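Long-range contacts in bifunctional GH43-CE protein (Bacteroides eggerthii, PDB 6MLY), which probably hydrolyses xylan-type chains as a family 43 beta-xylosidase and carries a second, carbohydrate esterase module in the same chain: residues D74-I79 / A113-K118; N89-G94 / W334-D339; L633-G638 / D670-W675; A637-G642 / K723-F728. All coordinates share one frame; numbering follows the deposited sequence.

Contact 1. Residues D74-I79 / A113-K118; sequences DTLANI and AQTTGK
No aromatic ring takes part where Leu76, Ala77 and Ile79 meet Ala113, Thr115 and Thr116; the flat group met across the contact is the Thr115 peptide, whose carbonyl O has the CD1 methyl of Ile79 3.5 Å away, and the other contacts are between aliphatic carbons. The same CD1 continues to CG2 of Thr116 at 3.9 Å, the two side chains meeting at a slant. Ile79 reaches this far because its CG1 branch sits between the backbone N and the carbonyl carbon (chi1 58°), with CD1 extended beyond it. Next to it the short CB of Ala77 abuts the same threonine methyl at 3.7 Å, so Thr116 CG2 is shared by two apolar partners, while its OG1 turns to the hydroxyl of Tyr120. The segment 113-118 is the turn of a beta hairpin between strands 106-113 and 118-124. A G1 beta bulge sets Gly117 and Lys118 together opposite Ala113, with Ala113 N bonded to Lys118 O at 2.9 Å and Lys118 N returning to Ala113 O at 3.1 Å. The family 43 fold is a five-bladed beta-propeller, and the contact sets this hairpin turn against the loop that leaves the preceding four-stranded sheet after strand 66-71. At the far end of the contact Leu76 brings CD2 to CB of Ala113 at 3.9 Å. That branch also approaches CB of Thr115, whose OG1 is engaged by Thr90 OG1 and Gly94 N. Ala113 lies about 11 Å, side chain to side chain, from Asp143, a predicted modulator of the catalytic acid.

Contact 2. Residues N89-G94 / W334-D339; sequences NTYGRG and WNHNPD
Asn335 carries its amide to the phenol of Tyr91 by placing CG anti to the backbone N (chi1 173°), whereas the next residue, His336, has CG anti to its carbonyl carbon and sends its imidazole beside Thr90. From the amide, ND2 donates to Tyr91 OH over 2.7 Å, an almost straight bond (167° at the hydrogen) lying close to the amide plane. The hydroxyl also bonds to the carbonyl of Thr364. Both imidazole nitrogens are used: NE2 accepts the backbone N-H of Thr90 at 3.0 Å, within the ring plane, and ND1 donates to Asn335 OD1 at 3.1 Å, approaching from above that carbonyl's plane. These two bonds fix the rotation of the ring and are consistent with the proton being on ND1. Held this way, the imidazole of His336 turns its edge to the ring of Tyr91 in a T-shaped stack, the two planes at 61°, and His336 CE1 stands 3.9 Å above the centre of the phenol ring. A phenylalanine in place of Tyr91 would probably leave Asn335 ND2 and the Thr364 carbonyl without their shared hydroxyl partner. Thr90 CG2 closes on His336 NE2 at 3.6 Å. Thr90 to Arg93 form a type II turn, with Gly92 at its third position. The contact joins the family 43 module to the concanavalin A-like domain. Met82 of helix 80-83 packs on Thr90 and His336, Phe401 of strand 395-401 touches Tyr91 and Asn335, and strand 333-335 runs between strands 51-52 and 370-373, antiparallel to both.

Contact 3. Residues L633-G638 / D670-W675; sequences LASLAG and DAVVNW
The esterase module has the alpha/beta-hydrolase fold, and this contact lays the helix that follows its probable nucleophile elbow on the central sheet. Helix 629-639 leaves strand 621-627 through a turn that fits the GxSxG pattern, and strand 671-675 is the parallel neighbour of that strand, as in a beta-alpha-beta crossover, here with two further short strands in the connection. The segment axes pass 7.9 Å apart and run in roughly opposite directions, at 149°. Val672 carries most of the contact from the sheet. Its chi1 of 177° sets CG1 anti to the backbone N and CG2 anti to the carbonyl carbon, and both methyls reach the helix. CG2 touches both the carbonyl O of Ala634 and CA of Gly638, each at 3.7 Å, while CG1 meets the same carbonyl at 3.8 Å and, more distantly, Ala634 CB at 4.4 Å. The close approach depends on the glycine: a CB on Gly638 would point at the strand and run into Val672 CG2. On the strand's other face, Ala671 and Val673 turn away toward helix 775-789. One step further along, Asn674 points to the helix next to Ser635. The serine hydroxyl is held by the carbonyl of Gly631, one helical turn back; although Asn674 ND2 lies 3.3 Å from Ser635 OG, the angle is too poor for a hydrogen bond, and Asn674 CB touches that oxygen at 3.3 Å.

Contact 4. Residues A637-G642 / K723-F728; sequences AGTTNG and KNDPKF. With NA (sodium ion), chain H.
Asp725 and Thr639 grip one sodium ion between them. From its CB, 4.1 Å from Gly638 O, the aspartate side chain leads to CG, which is anti to the carbonyl carbon (chi1 -71°) and faces the ion, and ends in two oxygens that both bind it, OD1 at 2.8 Å and OD2 at 2.9 Å. The Thr639 carbonyl O supplies a shorter bond of 2.4 Å, and Tyr720 and Asp722 complete the site. The ion is likely to offset the repulsion between OD2 and the Thr639 carbonyl, which lie side by side as its ligands. Behind the aspartate, the Pro726 ring touches two groups: CD rests against Gly638 O, and CG meets Asn641 ND2 at 3.3 Å, an amide that bonds to the Val669 carbonyl. Without the ring, as with an alanine at Pro726, the contacts to Gly638 O and Asn641 ND2 are likely to be lost and the backbone next to Asp725 to turn more freely. Phe728 brings CZ to Gly638 CA at 3.7 Å and to Thr639 CG2 at 3.8 Å. The contact thus joins the last turn of helix 629-639 to the start of strand 727-733, which lies between strands 671-675 and 757-763, while Phe728 meets Phe747 of helix 741-752 edge-to-face.

In the fold
From the N terminus, contact 1 closes a loop of 33 residues within the family 43 module. Contact 2 opens inside that loop, at 89-94, but closes only at 334-339 in the concanavalin A-like domain, so the two cross; their centres lie 10 Å apart and they touch where Thr75 packs on Asn337, joining the propeller loop to the domain interface. Contacts 3 and 4 follow in series on the opposite side of the chain's centre, within the esterase module. Both start from helix 629-639 and share Ala637 and Gly638; contact 3 closes after 31 residues and contact 4 after 80, on the adjacent parallel strands 671-675 and 727-733.

Contact 1. Residues D74-I79 / A113-K118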
loop_
_atom_site.group_PDB
_atom_site.type_symbol
_atom_site.label_atom_id
_atom_site.label_comp_id
_atom_site.label_asym_id
_atom_site.label_seq_id
_atom_site.Cartn_x
_atom_site.Cartn_y
_atom_site.Cartn_z
ATOM N N ASP A 74 -28.328 10.667 0.510
ATOM C CA ASP A 74 -27.646 10.373 1.767
ATOM C C ASP A 74 -27.483 8.855 1.913
ATOM O O ASP A 74 -26.361 8.357 2.000
ATOM C CB ASP A 74 -28.409 10.964 2.957
ATOM C CG ASP A 74 -27.712 12.138 3.621
ATOM O OD1 ASP A 74 -28.075 13.299 3.303
ATOM O OD2 ASP A 74 -26.819 11.876 4.479
ATOM N N THR A 75 -28.614 8.141 1.963
ATOM C CA THR A 75 -28.653 6.680 1.920
ATOM C C THR A 75 -29.553 6.248 0.754
ATOM O O THR A 75 -30.516 6.932 0.403
ATOM C CB THR A 75 -29.099 6.085 3.263
ATOM O OG1 THR A 75 -30.269 6.764 3.714
ATOM C CG2 THR A 75 -28.047 6.199 4.343
ATOM N N LEU A 76 -29.210 5.100 0.164
ATOM C CA LEU A 76 -29.841 4.575 -1.038
ATOM C C LEU A 76 -31.119 3.815 -0.658
ATOM O O LEU A 76 -32.175 4.036 -1.242
ATOM C CB LEU A 76 -28.825 3.673 -1.745
ATOM C CG LEU A 76 -29.317 2.880 -2.953
ATOM C CD1 LEU A 76 -30.076 3.765 -3.942
ATOM C CD2 LEU A 76 -28.140 2.191 -3.634
ATOM N N ALA A 77 -31.009 2.922 0.330
ATOM C CA ALA A 77 -32.140 2.117 0.790
ATOM C C ALA A 77 -31.850 1.532 2.181
ATOM O O ALA A 77 -30.691 1.321 2.560
ATOM C CB ALA A 77 -32.432 1.027 -0.214
ATOM N N ASN A 78 -32.932 1.267 2.921
ATOM C CA ASN A 78 -32.887 0.720 4.267
ATOM C C ASN A 78 -33.103 -0.797 4.192
ATOM O O ASN A 78 -34.122 -1.299 4.667
ATOM C CB ASN A 78 -33.924 1.408 5.162
ATOM C CG ASN A 78 -33.782 1.066 6.631
ATOM O OD1 ASN A 78 -32.691 0.747 7.106
ATOM N ND2 ASN A 78 -34.877 1.143 7.368
ATOM N N ILE A 79 -32.146 -1.511 3.581
ATOM C CA ILE A 79 -32.209 -2.974 3.430
ATOM C C ILE A 79 -30.887 -3.580 3.897
ATOM O O ILE A 79 -29.834 -2.959 3.746
ATOM C CB ILE A 79 -32.568 -3.391 1.984
ATOM C CG1 ILE A 79 -31.580 -2.855 0.943
ATOM C CG2 ILE A 79 -33.998 -2.991 1.655
ATOM C CD1 ILE A 79 -31.672 -3.537 -0.406
ATOM N N ALA A 113 -29.288 1.299 -9.663
ATOM C CA ALA A 113 -28.569 0.429 -8.734
ATOM C C ALA A 113 -29.169 -0.982 -8.738
ATOM O O ALA A 113 -30.374 -1.149 -8.547
ATOM C CB ALA A 113 -28.597 1.027 -7.348
ATOM N N GLN A 114 -28.292 -1.979 -8.915
ATOM C CA GLN A 114 -28.617 -3.409 -8.823
ATOM C C GLN A 114 -28.871 -3.804 -7.361
ATOM O O GLN A 114 -29.516 -4.814 -7.101
ATOM C CB GLN A 114 -27.487 -4.251 -9.421
ATOM C CG GLN A 114 -27.254 -3.970 -10.897
ATOM C CD GLN A 114 -26.054 -4.702 -11.441
ATOM O OE1 GLN A 114 -26.126 -5.884 -11.770
ATOM N NE2 GLN A 114 -24.939 -3.994 -11.548
ATOM N N THR A 115 -28.367 -2.993 -6.422
ATOM C CA THR A 115 -28.620 -3.159 -4.992
ATOM C C THR A 115 -30.128 -3.185 -4.690
ATOM O O THR A 115 -30.524 -3.809 -3.710
ATOM C CB THR A 115 -27.910 -2.066 -4.182
ATOM O OG1 THR A 115 -26.507 -2.199 -4.416
ATOM C CG2 THR A 115 -28.189 -2.141 -2.696
ATOM N N THR A 116 -30.946 -2.480 -5.490
ATOM C CA THR A 116 -32.424 -2.519 -5.377
ATOM C C THR A 116 -33.105 -2.676 -6.747
ATOM O O THR A 116 -34.335 -2.601 -6.832
ATOM C CB THR A 116 -32.976 -1.250 -4.713
ATOM O OG1 THR A 116 -32.666 -0.145 -5.561
ATOM C CG2 THR A 116 -32.415 -1.004 -3.332
ATOM N N GLY A 117 -32.314 -2.901 -7.805
ATOM C CA GLY A 117 -32.804 -3.043 -9.174
ATOM C C GLY A 117 -33.745 -1.915 -9.564
ATOM O O GLY A 117 -34.772 -2.162 -10.205
ATOM N N LYS A 118 -33.385 -0.684 -9.170
ATOM C CA LYS A 118 -34.208 0.516 -9.383
ATOM C C LYS A 118 -33.384 1.613 -10.073
ATOM O O LYS A 118 -32.146 1.657 -9.935
ATOM C CB LYS A 118 -34.744 1.056 -8.052
ATOM C CG LYS A 118 -36.022 0.406 -7.542
ATOM C CD LYS A 118 -36.789 1.296 -6.591
ATOM C CE LYS A 118 -38.089 0.685 -6.114
ATOM N NZ LYS A 118 -39.174 1.695 -6.080
#

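Contact 2. Residues N89-G94 / W334-D339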
loop_
_atom_site.group_PDB
_atom_site.type_symbol
_atom_site.label_atom_id
_atom_site.label_comp_id
_atom_site.label_asym_id
_atom_site.label_seq_id
_atom_site.Cartn_x
_atom_site.Cartn_y
_atom_site.Cartn_z
ATOM N N ASN A 89 -23.699 -7.487 2.243
ATOM C CA ASN A 89 -23.059 -6.281 1.738
ATOM C C ASN A 89 -23.590 -5.994 0.331
ATOM O O ASN A 89 -24.428 -6.732 -0.181
ATOM C CB ASN A 89 -21.533 -6.419 1.743
ATOM C CG ASN A 89 -21.065 -7.705 1.097
ATOM O OD1 ASN A 89 -21.014 -8.747 1.748
ATOM N ND2 ASN A 89 -20.726 -7.641 -0.182
ATOM N N THR A 90 -23.103 -4.903 -0.262
ATOM C CA THR A 90 -23.330 -4.597 -1.664
ATOM C C THR A 90 -22.080 -3.897 -2.211
ATOM O O THR A 90 -22.167 -3.010 -3.059
ATOM C CB THR A 90 -24.653 -3.834 -1.850
ATOM O OG1 THR A 90 -25.044 -3.921 -3.222
ATOM C CG2 THR A 90 -24.584 -2.381 -1.428
ATOM N N TYR A 91 -20.909 -4.331 -1.734
ATOM C CA TYR A 91 -19.636 -3.857 -2.253
ATOM C C TYR A 91 -19.617 -4.068 -3.772
ATOM O O TYR A 91 -20.080 -5.098 -4.268
ATOM C CB TYR A 91 -18.459 -4.595 -1.606
ATOM C CG TYR A 91 -18.139 -4.217 -0.181
ATOM C CD1 TYR A 91 -17.479 -3.036 0.122
ATOM C CD2 TYR A 91 -18.452 -5.067 0.871
ATOM C CE1 TYR A 91 -17.162 -2.698 1.430
ATOM C CE2 TYR A 91 -18.138 -4.748 2.182
ATOM C CZ TYR A 91 -17.488 -3.559 2.466
ATOM O OH TYR A 91 -17.180 -3.239 3.756
ATOM N N GLY A 92 -19.105 -3.071 -4.501
ATOM C CA GLY A 92 -18.989 -3.126 -5.952
ATOM C C GLY A 92 -20.259 -2.687 -6.665
ATOM O O GLY A 92 -20.194 -2.272 -7.816
ATOM N N ARG A 93 -21.407 -2.783 -5.984
ATOM C CA ARG A 93 -22.713 -2.523 -6.586
ATOM C C ARG A 93 -23.155 -1.096 -6.211
ATOM O O ARG A 93 -22.455 -0.142 -6.525
ATOM C CB ARG A 93 -23.675 -3.645 -6.179
ATOM C CG ARG A 93 -23.351 -4.996 -6.801
ATOM C CD ARG A 93 -24.047 -6.125 -6.066
ATOM N NE ARG A 93 -24.245 -7.313 -6.888
ATOM C CZ ARG A 93 -24.277 -8.561 -6.423
ATOM N NH1 ARG A 93 -23.922 -8.818 -5.174
ATOM N NH2 ARG A 93 -24.657 -9.550 -7.215
ATOM N N GLY A 94 -24.308 -0.941 -5.549
ATOM C CA GLY A 94 -24.822 0.381 -5.182
ATOM C C GLY A 94 -25.080 1.257 -6.399
ATOM O O GLY A 94 -25.305 0.750 -7.511
ATOM N N TRP A 334 -19.039 7.567 4.143
ATOM C CA TRP A 334 -19.025 6.330 4.926
ATOM C C TRP A 334 -18.997 5.113 3.994
ATOM O O TRP A 334 -19.345 5.204 2.826
ATOM C CB TRP A 334 -20.242 6.248 5.855
ATOM C CG TRP A 334 -20.423 7.420 6.768
ATOM C CD1 TRP A 334 -21.159 8.543 6.527
ATOM C CD2 TRP A 334 -19.890 7.572 8.094
ATOM N NE1 TRP A 334 -21.108 9.387 7.603
ATOM C CE2 TRP A 334 -20.339 8.818 8.580
ATOM C CE3 TRP A 334 -19.081 6.782 8.917
ATOM C CZ2 TRP A 334 -20.000 9.291 9.845
ATOM C CZ3 TRP A 334 -18.748 7.251 10.167
ATOM C CH2 TRP A 334 -19.202 8.489 10.623
ATOM N N ASN A 335 -18.585 3.970 4.546
ATOM C CA ASN A 335 -18.716 2.666 3.909
ATOM C C ASN A 335 -20.094 2.101 4.267
ATOM O O ASN A 335 -20.336 1.767 5.434
ATOM C CB ASN A 335 -17.603 1.714 4.351
ATOM C CG ASN A 335 -17.776 0.296 3.847
ATOM O OD1 ASN A 335 -18.254 0.073 2.735
ATOM N ND2 ASN A 335 -17.358 -0.669 4.652
ATOM N N HIS A 336 -20.981 2.008 3.264
ATOM C CA HIS A 336 -22.366 1.580 3.448
ATOM C C HIS A 336 -23.085 2.585 4.359
ATOM O O HIS A 336 -22.513 3.615 4.722
ATOM C CB HIS A 336 -22.430 0.137 3.978
ATOM C CG HIS A 336 -22.269 -0.917 2.933
ATOM N ND1 HIS A 336 -21.080 -1.120 2.260
ATOM C CD2 HIS A 336 -23.129 -1.850 2.474
ATOM C CE1 HIS A 336 -21.222 -2.120 1.414
ATOM N NE2 HIS A 336 -22.471 -2.585 1.528
ATOM N N ASN A 337 -24.343 2.284 4.702
ATOM C CA ASN A 337 -25.179 3.178 5.493
ATOM C C ASN A 337 -24.607 3.326 6.898
ATOM O O ASN A 337 -24.473 2.341 7.621
ATOM C CB ASN A 337 -26.628 2.698 5.570
ATOM C CG ASN A 337 -27.359 2.866 4.261
ATOM O OD1 ASN A 337 -26.799 3.393 3.303
ATOM N ND2 ASN A 337 -28.603 2.418 4.209
ATOM N N PRO A 338 -24.288 4.567 7.336
ATOM C CA PRO A 338 -23.778 4.788 8.687
ATOM C C PRO A 338 -24.873 4.560 9.736
ATOM O O PRO A 338 -26.052 4.724 9.428
ATOM C CB PRO A 338 -23.343 6.262 8.670
ATOM C CG PRO A 338 -24.227 6.898 7.623
ATOM C CD PRO A 338 -24.431 5.821 6.579
ATOM N N ASP A 339 -24.465 4.164 10.946
ATOM C CA ASP A 339 -25.314 4.234 12.124
ATOM C C ASP A 339 -25.044 5.587 12.794
ATOM O O ASP A 339 -24.056 5.747 13.497
ATOM C CB ASP A 339 -25.073 3.033 13.044
ATOM C CG ASP A 339 -26.001 2.956 14.245
ATOM O OD1 ASP A 339 -26.774 3.911 14.454
ATOM O OD2 ASP A 339 -25.935 1.938 14.971
#

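Contact 3. Residues L633-G638 / D670-W675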
loop_
_atom_site.group_PDB
_atom_site.type_symbol
_atom_site.label_atom_id
_atom_site.label_comp_id
_atom_site.label_asym_id
_atom_site.label_seq_id
_atom_site.Cartn_x
_atom_site.Cartn_y
_atom_site.Cartn_z
ATOM N N LEU A 633 25.865 -16.667 6.659
ATOM C CA LEU A 633 25.950 -16.081 5.316
ATOM C C LEU A 633 26.622 -14.700 5.372
ATOM O O LEU A 633 27.388 -14.342 4.467
ATOM C CB LEU A 633 24.547 -16.004 4.705
ATOM C CG LEU A 633 23.950 -17.340 4.261
ATOM C CD1 LEU A 633 22.463 -17.208 3.964
ATOM C CD2 LEU A 633 24.682 -17.893 3.049
ATOM N N ALA A 634 26.342 -13.938 6.437
ATOM C CA ALA A 634 27.002 -12.654 6.684
ATOM C C ALA A 634 28.506 -12.869 6.906
ATOM O O ALA A 634 29.330 -12.108 6.403
ATOM C CB ALA A 634 26.365 -11.964 7.864
ATOM N N SER A 635 28.856 -13.915 7.661
ATOM C CA SER A 635 30.254 -14.241 7.954
ATOM C C SER A 635 30.987 -14.648 6.670
ATOM O O SER A 635 32.044 -14.095 6.360
ATOM C CB SER A 635 30.349 -15.311 9.009
ATOM O OG SER A 635 29.852 -14.837 10.252
ATOM N N LEU A 636 30.400 -15.603 5.934
ATOM C CA LEU A 636 30.960 -16.147 4.687
ATOM C C LEU A 636 31.141 -15.019 3.663
ATOM O O LEU A 636 32.081 -15.048 2.875
ATOM C CB LEU A 636 30.023 -17.239 4.153
ATOM C CG LEU A 636 30.535 -18.034 2.953
ATOM C CD1 LEU A 636 31.727 -18.891 3.344
ATOM C CD2 LEU A 636 29.436 -18.905 2.369
ATOM N N ALA A 637 30.221 -14.042 3.686
ATOM C CA ALA A 637 30.323 -12.809 2.906
ATOM C C ALA A 637 31.541 -11.996 3.362
ATOM O O ALA A 637 32.272 -11.469 2.533
ATOM C CB ALA A 637 29.053 -12.010 3.044
ATOM N N GLY A 638 31.738 -11.908 4.685
ATOM C CA GLY A 638 32.863 -11.197 5.320
ATOM C C GLY A 638 34.232 -11.697 4.873
ATOM O O GLY A 638 35.121 -10.897 4.562
ATOM N N ASP A 670 32.168 -4.214 4.799
ATOM C CA ASP A 670 33.218 -3.518 5.548
ATOM C C ASP A 670 33.209 -3.901 7.041
ATOM O O ASP A 670 34.156 -3.578 7.764
ATOM C CB ASP A 670 33.082 -2.008 5.347
ATOM C CG ASP A 670 33.106 -1.593 3.886
ATOM O OD1 ASP A 670 34.035 -2.014 3.171
ATOM O OD2 ASP A 670 32.182 -0.864 3.470
ATOM N N ALA A 671 32.164 -4.601 7.497
ATOM C CA ALA A 671 32.003 -4.935 8.905
ATOM C C ALA A 671 30.947 -6.034 9.056
ATOM O O ALA A 671 29.906 -5.979 8.410
ATOM C CB ALA A 671 31.618 -3.698 9.678
ATOM N N VAL A 672 31.227 -7.017 9.921
ATOM C CA VAL A 672 30.331 -8.150 10.146
ATOM C C VAL A 672 30.041 -8.268 11.645
ATOM O O VAL A 672 30.927 -8.067 12.469
ATOM C CB VAL A 672 30.918 -9.461 9.589
ATOM C CG1 VAL A 672 30.030 -10.657 9.892
ATOM C CG2 VAL A 672 31.190 -9.373 8.097
ATOM N N VAL A 673 28.785 -8.585 11.974
ATOM C CA VAL A 673 28.401 -9.053 13.297
ATOM C C VAL A 673 27.624 -10.355 13.102
ATOM O O VAL A 673 26.640 -10.376 12.366
ATOM C CB VAL A 673 27.573 -8.011 14.071
ATOM C CG1 VAL A 673 27.127 -8.535 15.429
ATOM C CG2 VAL A 673 28.328 -6.701 14.230
ATOM N N ASN A 674 28.089 -11.424 13.758
ATOM C CA ASN A 674 27.562 -12.764 13.574
ATOM C C ASN A 674 26.880 -13.201 14.871
ATOM O O ASN A 674 27.537 -13.416 15.868
ATOM C CB ASN A 674 28.662 -13.728 13.130
ATOM C CG ASN A 674 28.270 -15.186 13.233
ATOM O OD1 ASN A 674 27.088 -15.517 13.265
ATOM N ND2 ASN A 674 29.261 -16.064 13.300
ATOM N N TRP A 675 25.552 -13.317 14.834
ATOM C CA TRP A 675 24.771 -13.735 15.982
ATOM C C TRP A 675 24.593 -15.256 15.947
ATOM O O TRP A 675 23.727 -15.769 15.233
ATOM C CB TRP A 675 23.419 -13.017 16.016
ATOM C CG TRP A 675 23.501 -11.525 16.083
ATOM C CD1 TRP A 675 23.661 -10.664 15.036
ATOM C CD2 TRP A 675 23.385 -10.705 17.260
ATOM N NE1 TRP A 675 23.665 -9.369 15.482
ATOM C CE2 TRP A 675 23.500 -9.363 16.842
ATOM C CE3 TRP A 675 23.191 -10.971 18.620
ATOM C CZ2 TRP A 675 23.434 -8.296 17.737
ATOM C CZ3 TRP A 675 23.125 -9.916 19.503
ATOM C CH2 TRP A 675 23.248 -8.597 19.066
#

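Contact 4. Residues A637-G642 / K723-F728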
loop_
_atom_site.group_PDB
_atom_site.type_symbol
_atom_site.label_atom_id
_atom_site.label_comp_id
_atom_site.label_asym_id
_atom_site.label_seq_id
_atom_site.Cartn_x
_atom_site.Cartn_y
_atom_site.Cartn_z
ATOM N N ALA A 637 30.221 -14.042 3.686
ATOM C CA ALA A 637 30.323 -12.809 2.906
ATOM C C ALA A 637 31.541 -11.996 3.362
ATOM O O ALA A 637 32.272 -11.469 2.533
ATOM C CB ALA A 637 29.053 -12.010 3.044
ATOM N N GLY A 638 31.738 -11.908 4.685
ATOM C CA GLY A 638 32.863 -11.197 5.320
ATOM C C GLY A 638 34.232 -11.697 4.873
ATOM O O GLY A 638 35.121 -10.897 4.562
ATOM N N THR A 639 34.410 -13.020 4.825
ATOM C CA THR A 639 35.735 -13.588 4.586
ATOM C C THR A 639 36.018 -13.722 3.081
ATOM O O THR A 639 37.173 -13.969 2.705
ATOM C CB THR A 639 35.942 -14.913 5.339
ATOM O OG1 THR A 639 35.052 -15.912 4.846
ATOM C CG2 THR A 639 35.741 -14.779 6.832
ATOM N N THR A 640 35.003 -13.533 2.227
ATOM C CA THR A 640 35.150 -13.817 0.785
ATOM C C THR A 640 35.160 -12.531 -0.059
ATOM O O THR A 640 35.069 -12.599 -1.284
ATOM C CB THR A 640 34.094 -14.827 0.320
ATOM O OG1 THR A 640 32.795 -14.286 0.559
ATOM C CG2 THR A 640 34.248 -16.163 1.014
ATOM N N ASN A 641 35.335 -11.375 0.592
ATOM C CA ASN A 641 35.649 -10.119 -0.090
ATOM C C ASN A 641 36.696 -10.369 -1.180
ATOM O O ASN A 641 37.848 -10.646 -0.883
ATOM C CB ASN A 641 36.178 -9.052 0.876
ATOM C CG ASN A 641 35.085 -8.266 1.570
ATOM O OD1 ASN A 641 33.925 -8.297 1.160
ATOM N ND2 ASN A 641 35.448 -7.534 2.611
ATOM N N GLY A 642 36.272 -10.269 -2.441
ATOM C CA GLY A 642 37.169 -10.297 -3.583
ATOM C C GLY A 642 37.403 -11.701 -4.109
ATOM O O GLY A 642 38.228 -11.890 -4.997
ATOM N N LYS A 723 44.299 -11.325 6.502
ATOM C CA LYS A 723 44.638 -10.148 7.318
ATOM C C LYS A 723 43.789 -8.940 6.884
ATOM O O LYS A 723 43.505 -8.052 7.693
ATOM C CB LYS A 723 46.134 -9.811 7.209
ATOM C CG LYS A 723 47.099 -10.988 7.083
ATOM C CD LYS A 723 47.222 -11.830 8.339
ATOM C CE LYS A 723 48.005 -13.114 8.135
ATOM N NZ LYS A 723 48.383 -13.749 9.421
ATOM N N ASN A 724 43.383 -8.917 5.607
ATOM C CA ASN A 724 42.771 -7.740 4.963
ATOM C C ASN A 724 41.246 -7.899 4.825
ATOM O O ASN A 724 40.586 -7.047 4.227
ATOM C CB ASN A 724 43.437 -7.466 3.613
ATOM C CG ASN A 724 44.943 -7.358 3.729
ATOM O OD1 ASN A 724 45.680 -8.031 3.010
ATOM N ND2 ASN A 724 45.411 -6.524 4.642
ATOM N N ASP A 725 40.697 -8.980 5.396
ATOM C CA ASP A 725 39.260 -9.168 5.570
ATOM C C ASP A 725 38.771 -8.129 6.580
ATOM O O ASP A 725 39.580 -7.469 7.223
ATOM C CB ASP A 725 38.943 -10.614 5.977
ATOM C CG ASP A 725 39.140 -11.635 4.862
ATOM O OD1 ASP A 725 39.519 -11.235 3.737
ATOM O OD2 ASP A 725 38.900 -12.826 5.110
ATOM N N PRO A 726 37.444 -7.893 6.717
ATOM C CA PRO A 726 36.937 -6.899 7.666
ATOM C C PRO A 726 37.036 -7.318 9.142
ATOM O O PRO A 726 37.333 -8.467 9.447
ATOM C CB PRO A 726 35.453 -6.747 7.290
ATOM C CG PRO A 726 35.323 -7.415 5.939
ATOM C CD PRO A 726 36.364 -8.509 5.933
ATOM N N LYS A 727 36.763 -6.362 10.035
ATOM C CA LYS A 727 36.619 -6.607 11.466
ATOM C C LYS A 727 35.286 -7.319 11.728
ATOM O O LYS A 727 34.278 -7.002 11.098
ATOM C CB LYS A 727 36.674 -5.286 12.240
ATOM C CG LYS A 727 37.957 -5.042 13.020
ATOM C CD LYS A 727 39.190 -4.858 12.167
ATOM C CE LYS A 727 40.466 -5.166 12.926
ATOM N NZ LYS A 727 40.605 -4.351 14.160
ATOM N N PHE A 728 35.291 -8.264 12.675
ATOM C CA PHE A 728 34.112 -9.052 13.030
ATOM C C PHE A 728 33.722 -8.803 14.489
ATOM O O PHE A 728 34.548 -8.418 15.296
ATOM C CB PHE A 728 34.381 -10.542 12.819
ATOM C CG PHE A 728 34.372 -10.970 11.376
ATOM C CD1 PHE A 728 35.463 -10.725 10.560
ATOM C CD2 PHE A 728 33.265 -11.603 10.829
ATOM C CE1 PHE A 728 35.450 -11.112 9.229
ATOM C CE2 PHE A 728 33.249 -11.979 9.495
ATOM C CZ PHE A 728 34.341 -11.732 8.698
HETATM NA NA NA H . 39.550 -13.657 2.414
#